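Local coordinates for uncharacterized protein (Vibrio parahaemolyticus, PDB 1ZBP) that is of unknown function but belongs to the ImpE family, whose members are probably associated with type VI secretion, at residues I173-I178 and L255-V260; Q218-T224 and G237-K241; A80-F84 and N164-V168; S103-F107 and L122-I126. All blocks are in the same frame, centred on the assembly; numbering follows the deposited sequence.

Interaction 3 is the most buried of the four: helix 65-84 lies against strand 165-169 of a small mixed sheet, and its chemistry is aromatic and aliphatic. Interaction 4 repeats that apolar character between two antiparallel helices farther out, about 19 Å from the centre of the chain to the centre of the contact, and the two contacts touch where F84 CE2 meets V105 CG1 at 3.9 Å. Interaction 1 is ordinary sheet pairing, with L176 and L258 on an apolar face and T175, E177, N257 and Q259 on a polar one. Interaction 2, partly buried, joins a helix end to a hairpin chiefly through backbone atoms. Interactions 2 and 3 approach to about 4 Å between nearest atoms without touching.

Interaction 1 of 4, residues I173-I178 and L255-V260; sequences INTLEI and LQNLQV
L176 and L258 face each other on the buried side of two antiparallel strands, their CB atoms 3.7 Å apart. The side chains splay beyond that point, because L176 carries CG anti to its own N (chi1 -168°) whereas L258 carries CG anti to its carbonyl carbon. On the other face the pairs run side by side: CG2 of T175 rests on the amide of Q259, 4.0 Å from CD, and E177 CG lies 3.9 Å from N257 OD1, the carboxylate and amide planes turned 53° apart. The polar end of Q259 is held by K262. The chain turns a corner at N174, and the strand that follows it, up to I178, neighbours strand 257-260 in an eight-stranded antiparallel sheet; L176 and L258 form a hydrogen-bonded pair, flanked by the non-hydrogen-bonded pairs T175-Q259 and E177-N257. L176 N binds L258 O at 2.9 Å, and L258 N returns the bond to L176 O. Beyond them, I178 N binds Q256 O and V260 N binds N174 O. I178 crosses L255 at about a right angle, its CD1 3.8 Å from L255 CD2. At the other end, V260 lies alongside N174, whose ND2 is bonded to D197.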
loop_
_atom_site.group_PDB
_atom_site.type_symbol
_atom_site.label_atom_id
_atom_site.label_comp_id
_atom_site.label_asym_id
_atom_site.label_seq_id
_atom_site.Cartn_x
_atom_site.Cartn_y
_atom_site.Cartn_z
ATOM N N ILE A 173 -2.239 -16.152 3.170
ATOM C CA ILE A 173 -3.622 -15.685 3.115
ATOM C C ILE A 173 -4.624 -16.810 2.907
ATOM O O ILE A 173 -4.446 -17.659 2.033
ATOM C CB ILE A 173 -3.837 -14.655 1.968
ATOM C CG1 ILE A 173 -3.009 -13.390 2.217
ATOM C CG2 ILE A 173 -5.307 -14.312 1.860
ATOM C CD1 ILE A 173 -2.906 -12.477 1.012
ATOM N N ASN A 174 -5.681 -16.796 3.722
ATOM C CA ASN A 174 -6.768 -17.761 3.632
ATOM C C ASN A 174 -7.941 -17.059 2.915
ATOM O O ASN A 174 -8.453 -17.561 1.919
ATOM C CB ASN A 174 -7.194 -18.230 5.025
ATOM C CG ASN A 174 -6.062 -18.919 5.796
ATOM O OD1 ASN A 174 -5.404 -19.840 5.296
ATOM N ND2 ASN A 174 -5.844 -18.473 7.026
ATOM N N THR A 175 -8.375 -15.911 3.423
ATOM C CA THR A 175 -9.436 -15.158 2.758
ATOM C C THR A 175 -8.995 -13.701 2.691
ATOM O O THR A 175 -8.247 -13.232 3.548
ATOM C CB THR A 175 -10.804 -15.217 3.508
ATOM O OG1 THR A 175 -10.626 -14.789 4.863
ATOM C CG2 THR A 175 -11.397 -16.636 3.475
ATOM N N LEU A 176 -9.437 -12.980 1.667
ATOM C CA LEU A 176 -9.073 -11.564 1.552
ATOM C C LEU A 176 -10.207 -10.864 0.832
ATOM O O LEU A 176 -10.742 -11.376 -0.146
ATOM C CB LEU A 176 -7.753 -11.399 0.774
ATOM C CG LEU A 176 -7.015 -10.050 0.755
ATOM C CD1 LEU A 176 -7.624 -9.168 -0.281
ATOM C CD2 LEU A 176 -7.046 -9.386 2.131
ATOM N N GLU A 177 -10.595 -9.704 1.331
ATOM C CA GLU A 177 -11.671 -8.960 0.708
ATOM C C GLU A 177 -11.277 -7.498 0.598
ATOM O O GLU A 177 -10.924 -6.857 1.593
ATOM C CB GLU A 177 -12.961 -9.096 1.525
ATOM C CG GLU A 177 -14.165 -8.343 0.945
ATOM C CD GLU A 177 -15.314 -8.162 1.945
ATOM O OE1 GLU A 177 -16.311 -7.484 1.581
ATOM O OE2 GLU A 177 -15.222 -8.688 3.087
ATOM N N ILE A 178 -11.323 -6.979 -0.622
ATOM C CA ILE A 178 -10.983 -5.586 -0.851
ATOM C C ILE A 178 -12.284 -4.825 -1.047
ATOM O O ILE A 178 -13.040 -5.096 -1.975
ATOM C CB ILE A 178 -10.102 -5.439 -2.085
ATOM C CG1 ILE A 178 -8.908 -6.393 -1.965
ATOM C CG2 ILE A 178 -9.605 -4.000 -2.204
ATOM C CD1 ILE A 178 -7.961 -6.319 -3.125
ATOM N N LEU A 255 -9.691 -6.565 -8.194
ATOM C CA LEU A 255 -9.705 -7.717 -7.306
ATOM C C LEU A 255 -10.631 -7.413 -6.126
ATOM O O LEU A 255 -10.410 -6.442 -5.402
ATOM C CB LEU A 255 -8.290 -8.005 -6.795
ATOM C CG LEU A 255 -8.163 -9.183 -5.827
ATOM C CD1 LEU A 255 -8.480 -10.485 -6.559
ATOM C CD2 LEU A 255 -6.762 -9.229 -5.238
ATOM N N GLN A 256 -11.661 -8.239 -5.945
ATOM C CA GLN A 256 -12.603 -8.062 -4.839
ATOM C C GLN A 256 -12.312 -9.025 -3.687
ATOM O O GLN A 256 -12.289 -8.608 -2.531
ATOM C CB GLN A 256 -14.061 -8.270 -5.283
ATOM C CG GLN A 256 -14.709 -7.102 -6.010
ATOM C CD GLN A 256 -14.232 -6.971 -7.443
ATOM O OE1 GLN A 256 -14.266 -7.938 -8.213
ATOM N NE2 GLN A 256 -13.785 -5.768 -7.814
ATOM N N ASN A 257 -12.104 -10.303 -3.991
ATOM C CA ASN A 257 -11.827 -11.282 -2.943
ATOM C C ASN A 257 -10.849 -12.382 -3.349
ATOM O O ASN A 257 -10.727 -12.745 -4.520
ATOM C CB ASN A 257 -13.117 -11.972 -2.470
ATOM C CG ASN A 257 -14.375 -11.295 -2.977
ATOM O OD1 ASN A 257 -14.890 -10.355 -2.358
ATOM N ND2 ASN A 257 -14.879 -11.765 -4.121
ATOM N N LEU A 258 -10.146 -12.902 -2.358
ATOM C CA LEU A 258 -9.227 -14.003 -2.568
ATOM C C LEU A 258 -9.646 -15.118 -1.623
ATOM O O LEU A 258 -9.911 -14.872 -0.451
ATOM C CB LEU A 258 -7.787 -13.594 -2.262
ATOM C CG LEU A 258 -7.002 -12.884 -3.362
ATOM C CD1 LEU A 258 -5.606 -12.562 -2.838
ATOM C CD2 LEU A 258 -6.924 -13.767 -4.597
ATOM N N GLN A 259 -9.710 -16.337 -2.144
ATOM C CA GLN A 259 -10.071 -17.528 -1.369
ATOM C C GLN A 259 -9.004 -18.582 -1.663
ATOM O O GLN A 259 -8.958 -19.112 -2.772
ATOM C CB GLN A 259 -11.443 -18.043 -1.808
ATOM C CG GLN A 259 -12.529 -17.876 -0.770
ATOM C CD GLN A 259 -12.437 -18.915 0.340
ATOM O OE1 GLN A 259 -11.371 -19.491 0.576
ATOM N NE2 GLN A 259 -13.558 -19.156 1.030
ATOM N N VAL A 260 -8.155 -18.874 -0.677
ATOM C CA VAL A 260 -7.067 -19.846 -0.834
ATOM C C VAL A 260 -7.553 -21.262 -1.156
ATOM O O VAL A 260 -8.591 -21.714 -0.668
ATOM C CB VAL A 260 -6.176 -19.889 0.455
ATOM C CG1 VAL A 260 -6.943 -20.542 1.624
ATOM C CG2 VAL A 260 -4.887 -20.645 0.188
#

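Interaction 2 of 4, residues Q218-T224 and G237-K241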
loop_
_atom_site.group_PDB
_atom_site.type_symbol
_atom_site.label_atom_id
_atom_site.label_comp_id
_atom_site.label_asym_id
_atom_site.label_seq_id
_atom_site.Cartn_x
_atom_site.Cartn_y
_atom_site.Cartn_z
ATOM N N GLN A 218 0.271 8.495 -10.774
ATOM C CA GLN A 218 0.681 7.282 -10.065
ATOM C C GLN A 218 0.172 7.312 -8.610
ATOM O O GLN A 218 -0.360 6.323 -8.102
ATOM C CB GLN A 218 2.204 7.163 -10.117
ATOM C CG GLN A 218 2.710 6.759 -11.505
ATOM C CD GLN A 218 4.103 7.280 -11.833
ATOM O OE1 GLN A 218 4.873 7.663 -10.947
ATOM N NE2 GLN A 218 4.438 7.279 -13.118
ATOM N N LYS A 219 0.308 8.461 -7.958
ATOM C CA LYS A 219 -0.149 8.606 -6.596
ATOM C C LYS A 219 -1.653 8.424 -6.519
ATOM O O LYS A 219 -2.163 7.803 -5.592
ATOM C CB LYS A 219 0.255 9.973 -6.054
ATOM C CG LYS A 219 1.750 10.123 -5.878
ATOM C CD LYS A 219 2.098 11.474 -5.304
ATOM C CE LYS A 219 3.603 11.664 -5.235
ATOM N NZ LYS A 219 3.947 13.054 -4.816
ATOM N N LEU A 220 -2.368 8.967 -7.497
ATOM C CA LEU A 220 -3.822 8.842 -7.525
ATOM C C LEU A 220 -4.259 7.437 -7.940
ATOM O O LEU A 220 -5.434 7.081 -7.825
ATOM C CB LEU A 220 -4.420 9.874 -8.486
ATOM C CG LEU A 220 -4.494 11.331 -8.006
ATOM C CD1 LEU A 220 -4.750 12.230 -9.213
ATOM C CD2 LEU A 220 -5.602 11.502 -6.968
ATOM N N GLY A 221 -3.301 6.641 -8.404
ATOM C CA GLY A 221 -3.603 5.290 -8.832
ATOM C C GLY A 221 -4.331 5.255 -10.158
ATOM O O GLY A 221 -5.117 4.349 -10.404
ATOM N N ARG A 222 -4.060 6.233 -11.018
ATOM C CA ARG A 222 -4.724 6.311 -12.314
ATOM C C ARG A 222 -3.876 5.811 -13.480
ATOM O O ARG A 222 -4.183 6.068 -14.639
ATOM C CB ARG A 222 -5.207 7.747 -12.566
ATOM C CG ARG A 222 -6.419 8.120 -11.703
ATOM C CD ARG A 222 -6.720 9.606 -11.723
ATOM N NE ARG A 222 -7.945 9.915 -10.985
ATOM C CZ ARG A 222 -8.324 11.145 -10.648
ATOM N NH1 ARG A 222 -7.575 12.187 -10.981
ATOM N NH2 ARG A 222 -9.453 11.337 -9.978
ATOM N N GLU A 223 -2.803 5.101 -13.166
ATOM C CA GLU A 223 -1.964 4.519 -14.192
ATOM C C GLU A 223 -0.883 3.678 -13.538
ATOM O O GLU A 223 -0.567 3.852 -12.358
ATOM C CB GLU A 223 -1.352 5.594 -15.096
ATOM C CG GLU A 223 -0.141 6.328 -14.541
ATOM C CD GLU A 223 0.605 7.121 -15.621
ATOM O OE1 GLU A 223 -0.026 7.990 -16.278
ATOM O OE2 GLU A 223 1.823 6.876 -15.806
ATOM N N THR A 224 -0.335 2.746 -14.306
ATOM C CA THR A 224 0.704 1.854 -13.821
ATOM C C THR A 224 1.893 1.902 -14.791
ATOM O O THR A 224 1.735 1.636 -15.980
ATOM C CB THR A 224 0.173 0.402 -13.737
ATOM O OG1 THR A 224 -1.040 0.378 -12.973
ATOM C CG2 THR A 224 1.198 -0.505 -13.099
ATOM N N GLY A 237 7.550 -1.039 -9.481
ATOM C CA GLY A 237 6.320 -0.494 -10.017
ATOM C C GLY A 237 6.072 0.950 -9.660
ATOM O O GLY A 237 6.733 1.508 -8.785
ATOM N N LEU A 238 5.116 1.554 -10.352
ATOM C CA LEU A 238 4.753 2.939 -10.116
ATOM C C LEU A 238 3.262 3.062 -10.397
ATOM O O LEU A 238 2.786 2.707 -11.484
ATOM C CB LEU A 238 5.536 3.875 -11.043
ATOM C CG LEU A 238 7.065 3.810 -10.996
ATOM C CD1 LEU A 238 7.664 4.687 -12.085
ATOM C CD2 LEU A 238 7.548 4.250 -9.634
ATOM N N GLY A 239 2.522 3.557 -9.417
ATOM C CA GLY A 239 1.092 3.702 -9.603
ATOM C C GLY A 239 0.323 2.478 -9.136
ATOM O O GLY A 239 0.810 1.732 -8.297
ATOM N N LEU A 240 -0.870 2.278 -9.697
ATOM C CA LEU A 240 -1.771 1.171 -9.352
ATOM C C LEU A 240 -1.117 -0.222 -9.432
ATOM O O LEU A 240 -0.490 -0.555 -10.416
ATOM C CB LEU A 240 -2.994 1.237 -10.282
ATOM C CG LEU A 240 -4.161 0.314 -9.933
ATOM C CD1 LEU A 240 -4.792 0.783 -8.614
ATOM C CD2 LEU A 240 -5.187 0.315 -11.061
ATOM N N LYS A 241 -1.263 -1.039 -8.398
ATOM C CA LYS A 241 -0.669 -2.364 -8.424
ATOM C C LYS A 241 -1.355 -3.249 -9.465
ATOM O O LYS A 241 -2.546 -3.089 -9.748
ATOM C CB LYS A 241 -0.740 -3.002 -7.026
ATOM C CG LYS A 241 0.039 -2.224 -5.946
ATOM C CD LYS A 241 0.075 -2.945 -4.593
ATOM C CE LYS A 241 0.863 -2.138 -3.546
ATOM N NZ LYS A 241 0.955 -2.847 -2.222
#
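The chain leaves its helix through a Schellman motif at G221, where phi is positive (74°), and swings back so that T224 pairs with G239 as an antiparallel non-hydrogen-bonded pair. G239 brings its backbone against both the helix end and the returning chain: its CA makes CH...O contacts with Q218 O at 3.4 Å and with E223 O at 3.2 Å. Q218 O also accepts a hydrogen bond from T209 OG1. Q218 lies alongside L238, its amide carbon CD 3.8 Å from L238 CB, while OE1 takes bonds from the backbone N atoms of E214 and S215, which hold the amide in place. T224 turns OG1 beside its own N (chi1 -53°) and donates to L240 O at 2.8 Å, tilted 25° from the carbonyl plane. L240 N in turn binds E223 O at 3.1 Å, coming from above that carbonyl plane. The leucine side chain leans over G221, with CB 3.8 Å from G221 O. T224 CA adds a third CH...O contact, to L238 O. One bent backbone bond, one hydroxyl bond and three CH...O contacts thus sit beside the burial of L240 and L238, so polar and apolar contributions share this junction.

Interaction 3 of 4, residues A80-F84 and N164-V168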
loop_
_atom_site.group_PDB
_atom_site.type_symbol
_atom_site.label_atom_id
_atom_site.label_comp_id
_atom_site.label_asym_id
_atom_site.label_seq_id
_atom_site.Cartn_x
_atom_site.Cartn_y
_atom_site.Cartn_z
ATOM N N ALA A 80 6.308 4.264 8.058
ATOM C CA ALA A 80 7.215 3.138 8.287
ATOM C C ALA A 80 7.504 2.412 6.960
ATOM O O ALA A 80 8.605 1.886 6.755
ATOM C CB ALA A 80 6.622 2.163 9.320
ATOM N N ARG A 81 6.517 2.389 6.064
ATOM C CA ARG A 81 6.671 1.742 4.766
ATOM C C ARG A 81 7.596 2.548 3.870
ATOM O O ARG A 81 8.443 1.991 3.173
ATOM C CB ARG A 81 5.300 1.565 4.094
ATOM C CG ARG A 81 5.329 1.213 2.612
ATOM C CD ARG A 81 3.900 1.028 2.158
ATOM N NE ARG A 81 3.746 0.613 0.774
ATOM C CZ ARG A 81 3.315 1.409 -0.201
ATOM N NH1 ARG A 81 3.009 2.679 0.057
ATOM N NH2 ARG A 81 3.140 0.921 -1.429
ATOM N N LYS A 82 7.431 3.863 3.869
ATOM C CA LYS A 82 8.298 4.683 3.037
ATOM C C LYS A 82 9.719 4.522 3.558
ATOM O O LYS A 82 10.680 4.571 2.794
ATOM C CB LYS A 82 7.884 6.153 3.087
ATOM C CG LYS A 82 8.548 6.996 2.013
ATOM C CD LYS A 82 7.936 8.388 1.918
ATOM C CE LYS A 82 8.634 9.375 2.831
ATOM N NZ LYS A 82 8.079 10.744 2.638
ATOM N N ASP A 83 9.855 4.310 4.864
ATOM C CA ASP A 83 11.184 4.130 5.428
ATOM C C ASP A 83 11.712 2.727 5.172
ATOM O O ASP A 83 12.901 2.542 4.903
ATOM C CB ASP A 83 11.188 4.443 6.926
ATOM C CG ASP A 83 10.917 5.909 7.206
ATOM O OD1 ASP A 83 11.410 6.752 6.431
ATOM O OD2 ASP A 83 10.229 6.218 8.201
ATOM N N PHE A 84 10.832 1.737 5.241
ATOM C CA PHE A 84 11.254 0.372 4.995
ATOM C C PHE A 84 11.913 0.236 3.623
ATOM O O PHE A 84 12.702 -0.680 3.389
ATOM C CB PHE A 84 10.065 -0.581 5.108
ATOM C CG PHE A 84 10.385 -1.983 4.710
ATOM C CD1 PHE A 84 10.120 -2.424 3.420
ATOM C CD2 PHE A 84 11.004 -2.845 5.604
ATOM C CE1 PHE A 84 10.469 -3.705 3.028
ATOM C CE2 PHE A 84 11.358 -4.129 5.223
ATOM C CZ PHE A 84 11.092 -4.564 3.932
ATOM N N ASN A 164 0.852 0.013 12.470
ATOM C CA ASN A 164 2.028 -0.763 12.086
ATOM C C ASN A 164 1.929 -1.207 10.621
ATOM O O ASN A 164 0.850 -1.564 10.132
ATOM C CB ASN A 164 2.160 -2.002 12.967
ATOM C CG ASN A 164 2.614 -1.673 14.381
ATOM O OD1 ASN A 164 1.980 -2.082 15.353
ATOM N ND2 ASN A 164 3.726 -0.941 14.501
ATOM N N TYR A 165 3.067 -1.170 9.930
ATOM C CA TYR A 165 3.194 -1.582 8.530
ATOM C C TYR A 165 3.536 -3.073 8.487
ATOM O O TYR A 165 4.572 -3.499 9.017
ATOM C CB TYR A 165 4.303 -0.761 7.864
ATOM C CG TYR A 165 4.791 -1.278 6.525
ATOM C CD1 TYR A 165 3.896 -1.567 5.486
ATOM C CD2 TYR A 165 6.158 -1.461 6.284
ATOM C CE1 TYR A 165 4.356 -2.026 4.235
ATOM C CE2 TYR A 165 6.621 -1.921 5.050
ATOM C CZ TYR A 165 5.720 -2.202 4.033
ATOM O OH TYR A 165 6.187 -2.671 2.826
ATOM N N PHE A 166 2.661 -3.865 7.872
ATOM C CA PHE A 166 2.863 -5.314 7.762
ATOM C C PHE A 166 3.139 -5.808 6.338
ATOM O O PHE A 166 2.569 -5.306 5.374
ATOM C CB PHE A 166 1.636 -6.077 8.283
ATOM C CG PHE A 166 1.580 -6.213 9.779
ATOM C CD1 PHE A 166 1.265 -5.118 10.590
ATOM C CD2 PHE A 166 1.804 -7.458 10.381
ATOM C CE1 PHE A 166 1.167 -5.265 11.984
ATOM C CE2 PHE A 166 1.712 -7.621 11.763
ATOM C CZ PHE A 166 1.389 -6.518 12.578
ATOM N N LEU A 167 4.018 -6.801 6.237
ATOM C CA LEU A 167 4.369 -7.450 4.982
ATOM C C LEU A 167 3.958 -8.894 5.206
ATOM O O LEU A 167 4.566 -9.613 6.009
ATOM C CB LEU A 167 5.866 -7.355 4.707
ATOM C CG LEU A 167 6.263 -6.168 3.820
ATOM C CD1 LEU A 167 7.783 -6.069 3.736
ATOM C CD2 LEU A 167 5.664 -6.342 2.424
ATOM N N VAL A 168 2.909 -9.309 4.506
ATOM C CA VAL A 168 2.371 -10.638 4.686
ATOM C C VAL A 168 2.407 -11.472 3.420
ATOM O O VAL A 168 1.913 -11.060 2.367
ATOM C CB VAL A 168 0.923 -10.548 5.205
ATOM C CG1 VAL A 168 0.315 -11.920 5.310
ATOM C CG2 VAL A 168 0.923 -9.845 6.563
#
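Y165 slots its ring into a hollow on helix 65-84 lined by A80, R81 and F84. The floor under the ring face is R81, whose CB sits over the centre, 3.5 Å from the centroid, a CH-pi contact. The arginine chain then runs on extended, passing CG and CD along the ring: CG lies 3.7 Å from Y165 CZ and CD 3.7 Å from CE1. F84 closes one side. Its CG stands anti to its N, and this chi1 of 173° carries the ring out beside Y165, whose edge points toward its face, an offset edge-to-face pair with planes at 62° and centroids 5.8 Å apart. A80 meets the root of the tyrosine, its CB 4.0 Å from Y165 CB. Two residues along the strand, L167 provides the second bump: its CD1 meets the far end of the phenylalanine, 3.6 Å from F84 CZ. Polar ends converge beyond the apolar hollow, since E157 OE1 accepts from R81 NE in a salt bridge and is hydrogen-bonded to Y165 OH, while R81 NH2 binds T209 O. Segments 80-84 and 165-168 run at 58° to each other, joining the last turn of helix 65-84 to a small three-stranded mixed sheet in an alpha-on-beta packing.

Interaction 4 of 4, residues S103-F107 and L122-I126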
loop_
_atom_site.group_PDB
_atom_site.type_symbol
_atom_site.label_atom_id
_atom_site.label_comp_id
_atom_site.label_asym_id
_atom_site.label_seq_id
_atom_site.Cartn_x
_atom_site.Cartn_y
_atom_site.Cartn_z
ATOM N N SER A 103 16.872 -10.988 3.888
ATOM C CA SER A 103 16.944 -10.802 2.447
ATOM C C SER A 103 16.079 -9.622 1.973
ATOM O O SER A 103 16.519 -8.828 1.142
ATOM C CB SER A 103 16.525 -12.090 1.728
ATOM O OG SER A 103 17.406 -13.158 2.035
ATOM N N LEU A 104 14.860 -9.499 2.503
ATOM C CA LEU A 104 13.960 -8.402 2.112
ATOM C C LEU A 104 14.512 -7.013 2.454
ATOM O O LEU A 104 14.419 -6.084 1.643
ATOM C CB LEU A 104 12.574 -8.570 2.760
ATOM C CG LEU A 104 11.500 -9.377 2.014
ATOM C CD1 LEU A 104 11.208 -8.735 0.657
ATOM C CD2 LEU A 104 11.957 -10.806 1.823
ATOM N N VAL A 105 15.071 -6.869 3.656
ATOM C CA VAL A 105 15.645 -5.596 4.074
ATOM C C VAL A 105 16.942 -5.306 3.297
ATOM O O VAL A 105 17.176 -4.170 2.891
ATOM C CB VAL A 105 15.929 -5.578 5.600
ATOM C CG1 VAL A 105 14.639 -5.819 6.380
ATOM C CG2 VAL A 105 16.950 -6.627 5.953
ATOM N N SER A 106 17.767 -6.332 3.073
ATOM C CA SER A 106 19.021 -6.166 2.330
ATOM C C SER A 106 18.741 -5.788 0.876
ATOM O O SER A 106 19.571 -5.131 0.228
ATOM C CB SER A 106 19.867 -7.451 2.368
ATOM O OG SER A 106 20.465 -7.671 3.645
ATOM N N PHE A 107 17.575 -6.208 0.369
ATOM C CA PHE A 107 17.154 -5.899 -1.003
ATOM C C PHE A 107 17.035 -4.380 -1.130
ATOM O O PHE A 107 17.567 -3.787 -2.073
ATOM C CB PHE A 107 15.804 -6.569 -1.320
ATOM C CG PHE A 107 15.257 -6.252 -2.698
ATOM C CD1 PHE A 107 14.693 -5.006 -2.978
ATOM C CD2 PHE A 107 15.308 -7.199 -3.718
ATOM C CE1 PHE A 107 14.188 -4.706 -4.253
ATOM C CE2 PHE A 107 14.808 -6.907 -4.991
ATOM C CZ PHE A 107 14.247 -5.657 -5.260
ATOM N N LEU A 122 19.406 -11.170 -4.782
ATOM C CA LEU A 122 18.422 -11.252 -3.707
ATOM C C LEU A 122 17.021 -11.489 -4.252
ATOM O O LEU A 122 16.250 -12.258 -3.691
ATOM C CB LEU A 122 18.446 -9.972 -2.874
ATOM C CG LEU A 122 19.646 -9.866 -1.942
ATOM C CD1 LEU A 122 19.725 -8.467 -1.351
ATOM C CD2 LEU A 122 19.511 -10.911 -0.850
ATOM N N ALA A 123 16.705 -10.831 -5.359
ATOM C CA ALA A 123 15.398 -10.985 -5.970
ATOM C C ALA A 123 15.160 -12.449 -6.335
ATOM O O ALA A 123 14.126 -13.020 -5.985
ATOM C CB ALA A 123 15.291 -10.103 -7.203
ATOM N N LEU A 124 16.124 -13.059 -7.021
ATOM C CA LEU A 124 16.013 -14.458 -7.435
ATOM C C LEU A 124 15.907 -15.417 -6.250
ATOM O O LEU A 124 15.146 -16.386 -6.300
ATOM C CB LEU A 124 17.205 -14.846 -8.319
ATOM C CG LEU A 124 17.278 -14.146 -9.686
ATOM C CD1 LEU A 124 18.681 -14.284 -10.267
ATOM C CD2 LEU A 124 16.239 -14.739 -10.630
ATOM N N GLN A 125 16.668 -15.146 -5.190
ATOM C CA GLN A 125 16.652 -15.991 -3.988
ATOM C C GLN A 125 15.278 -15.943 -3.300
ATOM O O GLN A 125 14.728 -16.976 -2.909
ATOM C CB GLN A 125 17.749 -15.542 -3.001
ATOM C CG GLN A 125 19.178 -15.662 -3.542
ATOM C CD GLN A 125 20.254 -15.253 -2.532
ATOM O OE1 GLN A 125 20.283 -14.114 -2.053
ATOM N NE2 GLN A 125 21.153 -16.183 -2.221
ATOM N N ILE A 126 14.732 -14.736 -3.159
ATOM C CA ILE A 126 13.427 -14.534 -2.537
ATOM C C ILE A 126 12.352 -15.265 -3.354
ATOM O O ILE A 126 11.519 -15.980 -2.795
ATOM C CB ILE A 126 13.119 -13.016 -2.438
ATOM C CG1 ILE A 126 14.150 -12.363 -1.510
ATOM C CG2 ILE A 126 11.711 -12.780 -1.916
ATOM C CD1 ILE A 126 14.183 -10.858 -1.577
#
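L122 pushes its CD1 against the backbone of the opposing helix, 3.6 Å from both S106 C and F107 N, and its CD2 toward S103 CB. One turn on, I126 continues the ridge: its CG1 lies 4.0 Å from S103 CB and its CD1 4.1 Å from L104 CD2. F107 covers the flank of these two residues. Because its CG stands anti to its backbone N (chi1 177°), the ring extends across to the second helix, where A123 CB meets it at the edge, near the ring plane, 3.9 Å from CE2. S106 adds its CB, 3.9 Å from L122 CD1. Two small serines thus face two large aliphatic side chains. The axes of the two segments are 9.9 Å apart and cross at -155°, as helices 98-113 and 116-129 form an antiparallel hairpin. Farther out, the hydroxyls of both serines turn back to their own helix, S106 OG toward K102 O and S103 OG toward E99 O, by weak hydrogen bonds. V234 touches both F107 and A123, and R151 also packs on F107. Since no hydrogen bond joins segments 103-107 and 122-126, they are held by van der Waals contact and burial of apolar surface.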